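Local coordinates for protein cellulase (glycosyl hydrolase family 5) (Bacteroides ovatus, PDB 3ZMR) that hydrolyses internal beta-1,4-glucosidic bonds in the backbone of xyloglucan with retention of the beta configuration, releasing xyloglucan oligosaccharides, at residues 126-131 and 157-162; 164-169 and 444-449; 172-177 and 435-440; 199-204 and 211-216. One frame throughout, in Å; residues are numbered along the deposited sequence. Where two conformers were deposited one is given.

Interaction 1 (126-131 and 157-162); sequences VNVGNT and KVLFEG. With BGC (beta-D-glucopyranose), chain C; BGC (beta-D-glucopyranose), chain B.
V128 spreads its two methyl groups over helix 157-165, each toward a different residue. With chi1 at -177°, CG1 lies beside the carbonyl carbon and faces L159, while CG2 lies beside the backbone N and faces F160. The closer pair is V128 CG2 to F160 CE1, 3.9 Å apart; the methyl meets the ring obliquely, and the two side chains lie roughly perpendicular. V128 CG1 to L159 CD2, at 4.5 Å, is a looser touch. V171 of strand 170-173 packs against both V128 and F160, so the apolar patch is buried. On the outer side of the helix, by contrast, exposed K157 forms a salt bridge with E161, its hydrogen bonds from NZ to OE1 and OE2 being weak. The other end of 126-131 is polar: T131 OG1 donates to G129 O from above the carbonyl plane, and N130 ND2 donates to O3 of the chain C glucose (2.8 Å, 164°). A leucine here would probably leave that sugar hydroxyl without its N-H donor at a substrate-binding position. The chemistry thus divides: apolar contacts hold V128 against helix 157-165, and a directional amide bond from N130 grips a hydroxyl of the bound glucan.

Interaction 2 (164-169 and 444-449); sequences KAAGFD and KLFDRT
F446 drives its ring tip into a notch whose walls are A166 and F168. Its CZ lies 3.7 Å from A166 CB and 3.8 Å from F168 CE2, and both neighbours sit at the edge of the F446 ring, near its plane, so the ring enters like a blade. The F168 side chain slides past F446 in the opposite direction. A second, smaller bump lies alongside: L445 CD1 reaches F168 CZ at 3.8 Å, the leucine set nearly square to the phenylalanine. F168 therefore meets a methyl at CZ and the F446 ring at CE2, both obliquely. The notch owes its form to the end of helix 157-165, where G167, at phi 110°, terminates the last turn in a Schellman motif and sets A166 and F168 on both sides of the bend. Beyond the wedge, D447 OD1 accepts from T449 N at 2.9 Å in an Asx turn, and K164 NZ pairs with D169 OD1 at 3.0 Å. Helix 456-471 adds I462 to both F168 and L445. The arrangement belongs to the outer layer of a TIM barrel at its closure, where helix 157-165 meets the loop between strand 433-436 and helix 456-471.

Interaction 3 (172-177 and 435-440); sequences RIPVAY and LYWDAG. With GLC (alpha-D-glucopyranose), chain L; BGC (beta-D-glucopyranose), chain D.
The two backbones draw apart along their length, the CA atoms of R172 and L435 being 7.4 Å apart and those of P174 and A439 10.5 Å. At the close end the side chains of R172 and L435 cross at about a right angle, with L435 CD1 3.8 Å from R172 CB. The arginine then runs extended from CG to NE, which carries its guanidinium past the leucine to W437. There NH1 comes within 4.1 Å of W437 CZ3, and the ring atom lies at the edge of a guanidinium whose plane is turned 62° from the indole. P174 CG meets the same CZ3 at the ring edge, near its plane, also at 4.1 Å, so one corner of the indole has two neighbours. The polar end of R172 has further partners: NH1 bonds N127 OD1 and pairs with E395, the inferred nucleophile; NE pairs with E334; and NH2 bonds N261. One indole face carries a glucose, modelled as both anomers; C3 of the alpha form sits 3.9 Å over that face, displaced from the ring centre, a CH-bearing sugar carbon over an aromatic platform. NE1 holds O2 of the next glucose. Farther along, D438 OD1 accepts from G440 N at 2.9 Å in an Asx turn and pairs with R448. In the closed eight-stranded barrel, strand 125-127 stands between 433-436 and 170-173, so this contact spans a neighbour. P174, L435 and W437 all touch N127 on it, and strand 210-214 adds I212 beside L435 and N214 beside P174.

Interaction 4 (199-204 and 211-216); sequences AAVKAA and VIINIH. With GLC (alpha-D-glucopyranose), chain L; BGC (beta-D-glucopyranose), chain D.
I213 and V201 meet through their CG2 methyls because of their first torsions. In I213 the chi1 of 58° tucks CG1 between the backbone N and the carbonyl carbon, and CG2 is left to project at the helix. V201 likewise has CG2 beside its backbone N, and the two methyls come to 3.7 Å with the side chains roughly at right angles. Next to them A204 CB and V211 CG2 are only 3.4 Å apart, closer than two methyl carbons normally pack. V201 CG2 also lies 4.3 Å from V211 CG1, closing the small cluster. Helix and strand segments run nearly antiparallel (161°) with axes 9.4 Å apart, the geometry of a beta-alpha-beta unit in which helix 191-206 precedes strand 210-214. Past the strand the chain turns polar. N214 ND2 donates to H216 ND1 at 3.1 Å, almost exactly in the imidazole plane, while N214 OD1 accepts from V175 N. With ND1 taken as acceptor, H216 NE2 donates to O3 of the bound glucose (2.9 Å, 170° for the alpha anomer). A leucine in its place would probably leave that hydroxyl without its ring N-H and N214 ND2 without its acceptor. The asparagine thus acts as second shell to a substrate-binding histidine: its bond, in the ring plane, is consistent with holding the imidazole's rotation so that NE2 points at the sugar, while apolar contacts hold strand 210-214 against helix 191-206.

How the interactions relate
From the N terminus, interaction 1 comes first: it closes the loop between strand 125-127 and helix 157-165, and is complete before the others open. Interaction 2 opens just after it on the end of that helix and returns only at 444-449, enclosing interaction 3, which in turn encloses interaction 4. The last three are therefore nested, and none cross. Interaction 2 ties the outside of the barrel near its seam, interaction 3 bridges strands 170-173 and 433-436, and interaction 4 ties helix 191-206 to strand 210-214. R448 and D438 link interactions 1, 2 and 3, whereas N130, W437 and H216 bring interactions 1, 3 and 4 to one glycan.

Interaction 1 (126-131 and 157-162)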
# COMPACT_ATOMS: atom_id res chain seq x y z
N VAL A 126 -4.73 8.90 12.96
CA VAL A 126 -3.84 8.23 13.90
C VAL A 126 -3.95 6.71 13.73
O VAL A 126 -4.95 6.19 13.25
CB VAL A 126 -4.21 8.64 15.36
CG1 VAL A 126 -5.56 8.10 15.78
CG2 VAL A 126 -3.14 8.28 16.38
N ASN A 127 -2.90 6.02 14.13
CA ASN A 127 -2.88 4.59 14.23
C ASN A 127 -3.23 4.13 15.63
O ASN A 127 -2.83 4.77 16.60
CB ASN A 127 -1.50 4.03 13.96
CG ASN A 127 -1.12 4.03 12.49
OD1 ASN A 127 -1.26 3.01 11.83
ND2 ASN A 127 -0.64 5.16 11.97
N VAL A 128 -3.92 3.01 15.74
CA VAL A 128 -4.06 2.26 16.99
C VAL A 128 -2.98 1.16 16.94
O VAL A 128 -3.25 -0.03 16.71
CB VAL A 128 -5.47 1.65 17.18
CG1 VAL A 128 -5.60 0.95 18.53
CG2 VAL A 128 -6.53 2.73 17.08
N GLY A 129 -1.74 1.58 17.10
CA GLY A 129 -0.61 0.72 16.93
C GLY A 129 -0.32 -0.19 18.12
O GLY A 129 -0.78 0.04 19.25
N ASN A 130 0.46 -1.23 17.83
CA ASN A 130 0.89 -2.24 18.82
C ASN A 130 -0.27 -2.84 19.58
O ASN A 130 -0.22 -3.11 20.79
CB ASN A 130 1.94 -1.68 19.77
CG ASN A 130 3.32 -1.60 19.16
OD1 ASN A 130 3.54 -1.80 17.96
ND2 ASN A 130 4.30 -1.26 20.02
N THR A 131 -1.32 -3.13 18.83
CA THR A 131 -2.58 -3.59 19.40
C THR A 131 -3.09 -4.83 18.65
O THR A 131 -2.59 -5.93 18.93
CB THR A 131 -3.57 -2.42 19.56
OG1 THR A 131 -2.91 -1.33 20.23
CG2 THR A 131 -4.79 -2.84 20.38
N LYS A 157 -14.79 2.11 22.79
CA LYS A 157 -15.62 3.23 22.32
C LYS A 157 -15.06 4.58 22.79
O LYS A 157 -14.95 5.52 22.01
CB LYS A 157 -17.09 3.04 22.78
CG LYS A 157 -18.02 4.25 22.69
CD LYS A 157 -19.45 3.89 23.16
CE LYS A 157 -20.33 5.12 23.38
NZ LYS A 157 -19.83 6.00 24.48
N VAL A 158 -14.68 4.69 24.05
CA VAL A 158 -14.21 5.98 24.53
C VAL A 158 -12.90 6.39 23.86
O VAL A 158 -12.64 7.60 23.66
CB VAL A 158 -14.09 6.07 26.08
CG1 VAL A 158 -15.47 5.94 26.72
CG2 VAL A 158 -13.12 5.06 26.63
N LEU A 159 -12.04 5.43 23.50
CA LEU A 159 -10.82 5.78 22.77
C LEU A 159 -11.16 6.40 21.41
O LEU A 159 -10.66 7.44 21.04
CB LEU A 159 -9.94 4.53 22.54
CG LEU A 159 -8.72 4.74 21.65
CD1 LEU A 159 -7.82 5.83 22.25
CD2 LEU A 159 -7.98 3.42 21.42
N PHE A 160 -12.03 5.72 20.66
CA PHE A 160 -12.39 6.23 19.33
C PHE A 160 -13.12 7.55 19.40
O PHE A 160 -12.89 8.41 18.55
CB PHE A 160 -13.18 5.19 18.53
CG PHE A 160 -12.36 3.97 18.19
CD1 PHE A 160 -11.16 4.10 17.46
CD2 PHE A 160 -12.74 2.69 18.60
CE1 PHE A 160 -10.41 2.99 17.13
CE2 PHE A 160 -11.97 1.58 18.28
CZ PHE A 160 -10.82 1.72 17.54
N GLU A 161 -13.97 7.72 20.41
CA GLU A 161 -14.63 9.00 20.63
C GLU A 161 -13.63 10.12 20.95
O GLU A 161 -13.77 11.24 20.48
CB GLU A 161 -15.70 8.90 21.72
CG GLU A 161 -16.89 8.09 21.27
CD GLU A 161 -17.94 7.89 22.32
OE1 GLU A 161 -17.63 8.00 23.54
OE2 GLU A 161 -19.09 7.59 21.91
N GLY A 162 -12.60 9.78 21.71
CA GLY A 162 -11.56 10.77 22.05
C GLY A 162 -10.75 11.17 20.84
O GLY A 162 -10.39 12.34 20.65
C2 BGC C . 6.68 -0.17 17.04
C3 BGC C . 7.39 -0.97 18.14
C4 BGC C . 7.14 -2.47 17.91
C5 BGC C . 7.51 -2.81 16.48
C6 BGC C . 7.30 -4.27 16.10
C1 BGC C . 7.04 -0.66 15.64
O2 BGC C . 7.04 1.21 17.20
O3 BGC C . 6.97 -0.62 19.46
O4 BGC C . 7.98 -3.29 18.73
O5 BGC C . 6.74 -2.03 15.58
O6 BGC C . 8.23 -4.51 15.06
C2 BGC B . 8.25 -5.30 20.00
C3 BGC B . 7.65 -6.20 21.07
C4 BGC B . 7.19 -5.36 22.27
C5 BGC B . 6.36 -4.16 21.82
C6 BGC B . 5.97 -3.25 22.95
C1 BGC B . 7.33 -4.13 19.68
O2 BGC B . 8.54 -6.05 18.82
O3 BGC B . 8.62 -7.23 21.39
O4 BGC B . 6.35 -6.10 23.19
O5 BGC B . 7.06 -3.39 20.86
O6 BGC B . 7.15 -2.70 23.56

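Interaction 2 (164-169 and 444-449)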
# COMPACT_ATOMS: atom_id res chain seq x y z
N LYS A 164 -11.79 11.14 17.68
CA LYS A 164 -12.65 12.01 16.90
C LYS A 164 -12.76 13.42 17.49
O LYS A 164 -12.63 14.42 16.80
CB LYS A 164 -14.03 11.40 16.76
CG LYS A 164 -15.03 12.19 15.94
CD LYS A 164 -14.81 12.05 14.45
CE LYS A 164 -15.77 12.95 13.67
NZ LYS A 164 -15.57 12.77 12.22
N ALA A 165 -12.94 13.46 18.81
CA ALA A 165 -13.09 14.74 19.51
C ALA A 165 -11.88 15.66 19.42
O ALA A 165 -12.01 16.88 19.39
CB ALA A 165 -13.46 14.48 20.97
N ALA A 166 -10.69 15.07 19.31
CA ALA A 166 -9.44 15.82 19.20
C ALA A 166 -9.24 16.43 17.80
O ALA A 166 -8.35 17.24 17.59
CB ALA A 166 -8.29 14.91 19.55
N GLY A 167 -10.05 16.01 16.84
CA GLY A 167 -9.96 16.56 15.48
C GLY A 167 -9.42 15.63 14.41
O GLY A 167 -9.19 16.04 13.28
N PHE A 168 -9.27 14.35 14.76
CA PHE A 168 -8.85 13.34 13.79
C PHE A 168 -10.08 12.76 13.11
O PHE A 168 -11.09 12.51 13.75
CB PHE A 168 -8.08 12.23 14.46
CG PHE A 168 -6.80 12.69 15.06
CD1 PHE A 168 -5.71 12.93 14.26
CD2 PHE A 168 -6.68 12.92 16.43
CE1 PHE A 168 -4.51 13.34 14.79
CE2 PHE A 168 -5.47 13.33 16.96
CZ PHE A 168 -4.39 13.54 16.15
N ASP A 169 -9.94 12.49 11.81
CA ASP A 169 -11.05 11.90 11.07
C ASP A 169 -10.83 10.48 10.55
O ASP A 169 -11.75 9.88 10.00
CB ASP A 169 -11.48 12.84 9.96
CG ASP A 169 -12.15 14.11 10.51
OD1 ASP A 169 -13.00 14.05 11.46
OD2 ASP A 169 -11.79 15.17 10.03
N LYS A 444 2.49 8.08 22.64
CA LYS A 444 1.05 8.02 22.45
C LYS A 444 0.38 9.40 22.56
O LYS A 444 0.87 10.30 23.29
CB LYS A 444 0.42 7.01 23.42
CG LYS A 444 0.27 7.53 24.84
CD LYS A 444 -0.03 6.40 25.83
CE LYS A 444 -0.28 6.98 27.21
NZ LYS A 444 -0.49 5.91 28.22
N LEU A 445 -0.75 9.58 21.86
CA LEU A 445 -1.49 10.83 21.94
C LEU A 445 -2.61 10.78 22.97
O LEU A 445 -3.02 11.82 23.49
CB LEU A 445 -2.04 11.23 20.59
CG LEU A 445 -1.02 11.42 19.49
CD1 LEU A 445 -1.78 11.78 18.21
CD2 LEU A 445 0.04 12.48 19.82
N PHE A 446 -3.09 9.57 23.24
CA PHE A 446 -4.26 9.35 24.10
C PHE A 446 -3.98 8.28 25.16
O PHE A 446 -3.17 7.38 24.97
CB PHE A 446 -5.49 8.89 23.26
CG PHE A 446 -5.89 9.88 22.23
CD1 PHE A 446 -6.74 10.93 22.55
CD2 PHE A 446 -5.38 9.80 20.95
CE1 PHE A 446 -7.06 11.89 21.60
CE2 PHE A 446 -5.71 10.76 20.01
CZ PHE A 446 -6.51 11.81 20.34
N ASP A 447 -4.70 8.38 26.27
CA ASP A 447 -4.81 7.28 27.20
C ASP A 447 -5.70 6.20 26.56
O ASP A 447 -6.86 6.47 26.22
CB ASP A 447 -5.45 7.72 28.50
CG ASP A 447 -5.30 6.70 29.57
OD1 ASP A 447 -5.97 5.67 29.51
OD2 ASP A 447 -4.47 6.89 30.45
N ARG A 448 -5.15 5.01 26.36
CA ARG A 448 -5.93 3.94 25.69
C ARG A 448 -7.16 3.48 26.46
O ARG A 448 -8.16 3.04 25.90
CB ARG A 448 -5.05 2.74 25.37
CG ARG A 448 -3.98 2.95 24.32
CD ARG A 448 -4.55 3.40 22.98
NE ARG A 448 -3.54 3.39 21.94
CZ ARG A 448 -3.11 2.31 21.32
NH1 ARG A 448 -3.67 1.12 21.52
NH2 ARG A 448 -2.14 2.43 20.42
N THR A 449 -7.10 3.57 27.78
CA THR A 449 -8.22 3.12 28.60
C THR A 449 -9.39 4.09 28.59
O THR A 449 -10.56 3.68 28.44
CB THR A 449 -7.75 2.83 30.02
OG1 THR A 449 -6.77 1.78 29.96
CG2 THR A 449 -8.92 2.36 30.89

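Interaction 3 (172-177 and 435-440)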
# COMPACT_ATOMS: atom_id res chain seq x y z
N ARG A 172 -6.16 4.25 11.46
CA ARG A 172 -5.60 3.02 10.91
C ARG A 172 -5.42 2.03 12.05
O ARG A 172 -4.86 2.37 13.11
CB ARG A 172 -4.26 3.31 10.23
CG ARG A 172 -3.55 2.09 9.65
CD ARG A 172 -2.40 2.52 8.78
NE ARG A 172 -1.59 1.47 8.17
CZ ARG A 172 -0.44 1.01 8.67
NH1 ARG A 172 -0.00 1.38 9.87
NH2 ARG A 172 0.30 0.15 7.98
N ILE A 173 -5.99 0.84 11.85
CA ILE A 173 -5.98 -0.27 12.79
C ILE A 173 -5.16 -1.39 12.16
O ILE A 173 -5.68 -2.18 11.36
CB ILE A 173 -7.40 -0.75 13.14
CG1 ILE A 173 -8.25 0.41 13.65
CG2 ILE A 173 -7.36 -1.88 14.16
CD1 ILE A 173 -9.69 0.05 14.00
N PRO A 174 -3.85 -1.47 12.48
CA PRO A 174 -3.08 -2.64 12.06
C PRO A 174 -3.68 -3.92 12.67
O PRO A 174 -4.12 -3.89 13.84
CB PRO A 174 -1.69 -2.35 12.66
CG PRO A 174 -1.61 -0.88 12.76
CD PRO A 174 -2.99 -0.48 13.15
N VAL A 175 -3.73 -4.99 11.90
CA VAL A 175 -4.29 -6.25 12.39
C VAL A 175 -3.39 -7.42 12.00
O VAL A 175 -2.88 -7.51 10.87
CB VAL A 175 -5.70 -6.52 11.82
CG1 VAL A 175 -6.37 -7.71 12.54
CG2 VAL A 175 -6.59 -5.30 11.97
N ALA A 176 -3.24 -8.34 12.95
CA ALA A 176 -2.61 -9.63 12.73
C ALA A 176 -3.75 -10.66 12.80
O ALA A 176 -4.75 -10.47 13.52
CB ALA A 176 -1.62 -9.94 13.84
N TYR A 177 -3.58 -11.73 12.03
CA TYR A 177 -4.52 -12.87 11.99
C TYR A 177 -3.86 -14.23 12.13
O TYR A 177 -4.53 -15.19 12.52
CB TYR A 177 -5.32 -12.85 10.68
CG TYR A 177 -6.13 -11.61 10.41
CD1 TYR A 177 -5.58 -10.52 9.75
CD2 TYR A 177 -7.45 -11.52 10.85
CE1 TYR A 177 -6.36 -9.39 9.48
CE2 TYR A 177 -8.23 -10.40 10.61
CZ TYR A 177 -7.69 -9.34 9.95
OH TYR A 177 -8.53 -8.28 9.71
N LEU A 435 -1.07 9.96 8.87
CA LEU A 435 -1.54 9.16 10.02
C LEU A 435 -0.40 8.91 11.03
O LEU A 435 0.59 8.27 10.72
CB LEU A 435 -2.15 7.83 9.57
CG LEU A 435 -3.13 7.86 8.41
CD1 LEU A 435 -3.64 6.45 8.15
CD2 LEU A 435 -4.26 8.80 8.71
N TYR A 436 -0.57 9.49 12.21
CA TYR A 436 0.43 9.47 13.29
C TYR A 436 0.55 8.08 13.91
O TYR A 436 -0.43 7.41 14.15
CB TYR A 436 0.02 10.47 14.37
CG TYR A 436 1.01 10.54 15.53
CD1 TYR A 436 2.19 11.27 15.44
CD2 TYR A 436 0.77 9.83 16.69
CE1 TYR A 436 3.09 11.29 16.50
CE2 TYR A 436 1.68 9.81 17.72
CZ TYR A 436 2.83 10.56 17.63
OH TYR A 436 3.74 10.56 18.63
N TRP A 437 1.79 7.68 14.19
CA TRP A 437 2.09 6.38 14.81
C TRP A 437 1.96 6.48 16.33
O TRP A 437 2.86 6.96 17.01
CB TRP A 437 3.47 5.85 14.41
CG TRP A 437 3.69 4.48 14.98
CD1 TRP A 437 4.57 4.15 15.97
CD2 TRP A 437 3.00 3.26 14.64
NE1 TRP A 437 4.47 2.82 16.24
CE2 TRP A 437 3.51 2.24 15.47
CE3 TRP A 437 2.00 2.95 13.75
CZ2 TRP A 437 3.06 0.90 15.42
CZ3 TRP A 437 1.55 1.62 13.69
CH2 TRP A 437 2.08 0.61 14.51
N ASP A 438 0.83 6.02 16.84
CA ASP A 438 0.56 5.90 18.28
C ASP A 438 0.61 4.43 18.60
O ASP A 438 -0.21 3.65 18.08
CB ASP A 438 -0.78 6.54 18.62
CG ASP A 438 -1.19 6.39 20.08
OD1 ASP A 438 -1.00 5.29 20.65
OD2 ASP A 438 -1.82 7.35 20.60
N ALA A 439 1.56 4.04 19.44
CA ALA A 439 1.74 2.62 19.82
C ALA A 439 1.37 2.39 21.28
O ALA A 439 1.62 1.31 21.83
CB ALA A 439 3.16 2.15 19.56
N GLY A 440 0.74 3.39 21.91
CA GLY A 440 0.36 3.30 23.33
C GLY A 440 1.48 3.39 24.35
O GLY A 440 1.28 3.08 25.53
C1 GLC L . 6.63 0.67 10.67
C2 GLC L . 5.87 -0.59 11.08
C3 GLC L . 5.45 -0.56 12.55
C4 GLC L . 6.72 -0.27 13.37
C5 GLC L . 7.48 0.93 12.80
C6 GLC L . 8.74 1.29 13.58
O2 GLC L . 4.79 -0.76 10.21
O3 GLC L . 4.76 -1.76 12.93
O4 GLC L . 6.27 0.01 14.67
O5 GLC L . 7.80 0.71 11.44
O6 GLC L . 8.36 2.24 14.56
C2 BGC D . 5.91 -0.70 10.89
C3 BGC D . 5.54 -0.54 12.37
C4 BGC D . 6.73 -0.13 13.23
C5 BGC D . 7.30 1.12 12.54
C6 BGC D . 8.46 1.69 13.34
C1 BGC D . 6.76 0.42 10.27
O2 BGC D . 4.71 -0.84 10.13
O3 BGC D . 5.00 -1.79 12.85
O4 BGC D . 6.31 0.07 14.61
O5 BGC D . 7.76 0.81 11.21
O6 BGC D . 9.35 0.60 13.65

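Interaction 4 (199-204 and 211-216)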
# COMPACT_ATOMS: atom_id res chain seq x y z
N ALA A 199 -15.66 -5.84 16.14
CA ALA A 199 -16.24 -5.00 17.20
C ALA A 199 -15.49 -3.64 17.29
O ALA A 199 -16.08 -2.59 17.50
CB ALA A 199 -16.20 -5.72 18.53
N ALA A 200 -14.17 -3.70 17.11
CA ALA A 200 -13.36 -2.47 17.16
C ALA A 200 -13.63 -1.59 15.94
O ALA A 200 -13.77 -0.38 16.04
CB ALA A 200 -11.88 -2.82 17.24
N VAL A 201 -13.74 -2.21 14.77
CA VAL A 201 -14.07 -1.48 13.55
C VAL A 201 -15.44 -0.78 13.70
O VAL A 201 -15.59 0.40 13.40
CB VAL A 201 -14.06 -2.42 12.33
CG1 VAL A 201 -14.71 -1.74 11.12
CG2 VAL A 201 -12.63 -2.87 12.03
N LYS A 202 -16.44 -1.52 14.18
CA LYS A 202 -17.77 -0.97 14.40
C LYS A 202 -17.73 0.23 15.38
O LYS A 202 -18.34 1.30 15.15
CB LYS A 202 -18.73 -2.06 14.90
CG LYS A 202 -20.17 -1.61 15.01
CD LYS A 202 -21.10 -2.71 15.50
CE LYS A 202 -22.55 -2.26 15.39
NZ LYS A 202 -22.84 -0.98 16.11
N ALA A 203 -16.99 0.07 16.48
CA ALA A 203 -16.87 1.18 17.47
C ALA A 203 -16.23 2.43 16.84
O ALA A 203 -16.67 3.55 17.06
CB ALA A 203 -16.05 0.71 18.66
N ALA A 204 -15.21 2.22 16.01
CA ALA A 204 -14.52 3.34 15.35
C ALA A 204 -15.47 4.04 14.36
O ALA A 204 -15.54 5.27 14.27
CB ALA A 204 -13.27 2.86 14.66
N VAL A 211 -12.05 4.31 8.79
CA VAL A 211 -11.30 3.19 9.37
C VAL A 211 -10.54 2.46 8.27
O VAL A 211 -11.13 2.15 7.24
CB VAL A 211 -12.21 2.21 10.12
CG1 VAL A 211 -11.40 1.04 10.65
CG2 VAL A 211 -12.96 2.96 11.24
N ILE A 212 -9.26 2.22 8.49
CA ILE A 212 -8.42 1.41 7.65
C ILE A 212 -7.99 0.15 8.41
O ILE A 212 -7.45 0.28 9.53
CB ILE A 212 -7.16 2.17 7.20
CG1 ILE A 212 -7.48 3.42 6.38
CG2 ILE A 212 -6.23 1.25 6.42
CD1 ILE A 212 -6.36 4.45 6.34
N ILE A 213 -8.25 -1.03 7.88
CA ILE A 213 -7.71 -2.29 8.43
C ILE A 213 -6.74 -2.90 7.42
O ILE A 213 -6.95 -2.79 6.21
CB ILE A 213 -8.80 -3.30 8.82
CG1 ILE A 213 -9.71 -3.66 7.65
CG2 ILE A 213 -9.59 -2.77 10.01
CD1 ILE A 213 -10.70 -4.77 7.97
N ASN A 214 -5.70 -3.55 7.90
CA ASN A 214 -4.72 -4.20 7.05
C ASN A 214 -4.46 -5.64 7.49
O ASN A 214 -5.14 -6.18 8.37
CB ASN A 214 -3.45 -3.37 6.96
CG ASN A 214 -2.54 -3.51 8.17
OD1 ASN A 214 -2.86 -4.20 9.14
ND2 ASN A 214 -1.44 -2.79 8.14
N ILE A 215 -3.52 -6.28 6.81
CA ILE A 215 -2.77 -7.42 7.38
C ILE A 215 -1.35 -6.89 7.59
O ILE A 215 -0.69 -6.46 6.65
CB ILE A 215 -2.77 -8.67 6.48
CG1 ILE A 215 -4.18 -9.18 6.21
CG2 ILE A 215 -1.93 -9.75 7.17
CD1 ILE A 215 -4.20 -10.32 5.21
N HIS A 216 -0.87 -6.89 8.83
CA HIS A 216 0.36 -6.20 9.19
C HIS A 216 1.53 -7.20 9.11
O HIS A 216 1.39 -8.28 8.53
CB HIS A 216 0.22 -5.58 10.58
CG HIS A 216 1.06 -4.36 10.82
ND1 HIS A 216 0.79 -3.17 10.21
CD2 HIS A 216 2.14 -4.14 11.63
CE1 HIS A 216 1.65 -2.25 10.63
NE2 HIS A 216 2.47 -2.81 11.51
C1 GLC L . 6.63 0.67 10.67
C2 GLC L . 5.87 -0.59 11.08
C3 GLC L . 5.45 -0.56 12.55
C4 GLC L . 6.72 -0.27 13.37
C5 GLC L . 7.48 0.93 12.80
C6 GLC L . 8.74 1.29 13.58
O2 GLC L . 4.79 -0.76 10.21
O3 GLC L . 4.76 -1.76 12.93
O4 GLC L . 6.27 0.01 14.67
O5 GLC L . 7.80 0.71 11.44
O6 GLC L . 8.36 2.24 14.56
C2 BGC D . 5.91 -0.70 10.89
C3 BGC D . 5.54 -0.54 12.37
C4 BGC D . 6.73 -0.13 13.23
C5 BGC D . 7.30 1.12 12.54
C6 BGC D . 8.46 1.69 13.34
C1 BGC D . 6.76 0.42 10.27
O2 BGC D . 4.71 -0.84 10.13
O3 BGC D . 5.00 -1.79 12.85
O4 BGC D . 6.31 0.07 14.61
O5 BGC D . 7.76 0.81 11.21
O6 BGC D . 9.35 0.60 13.65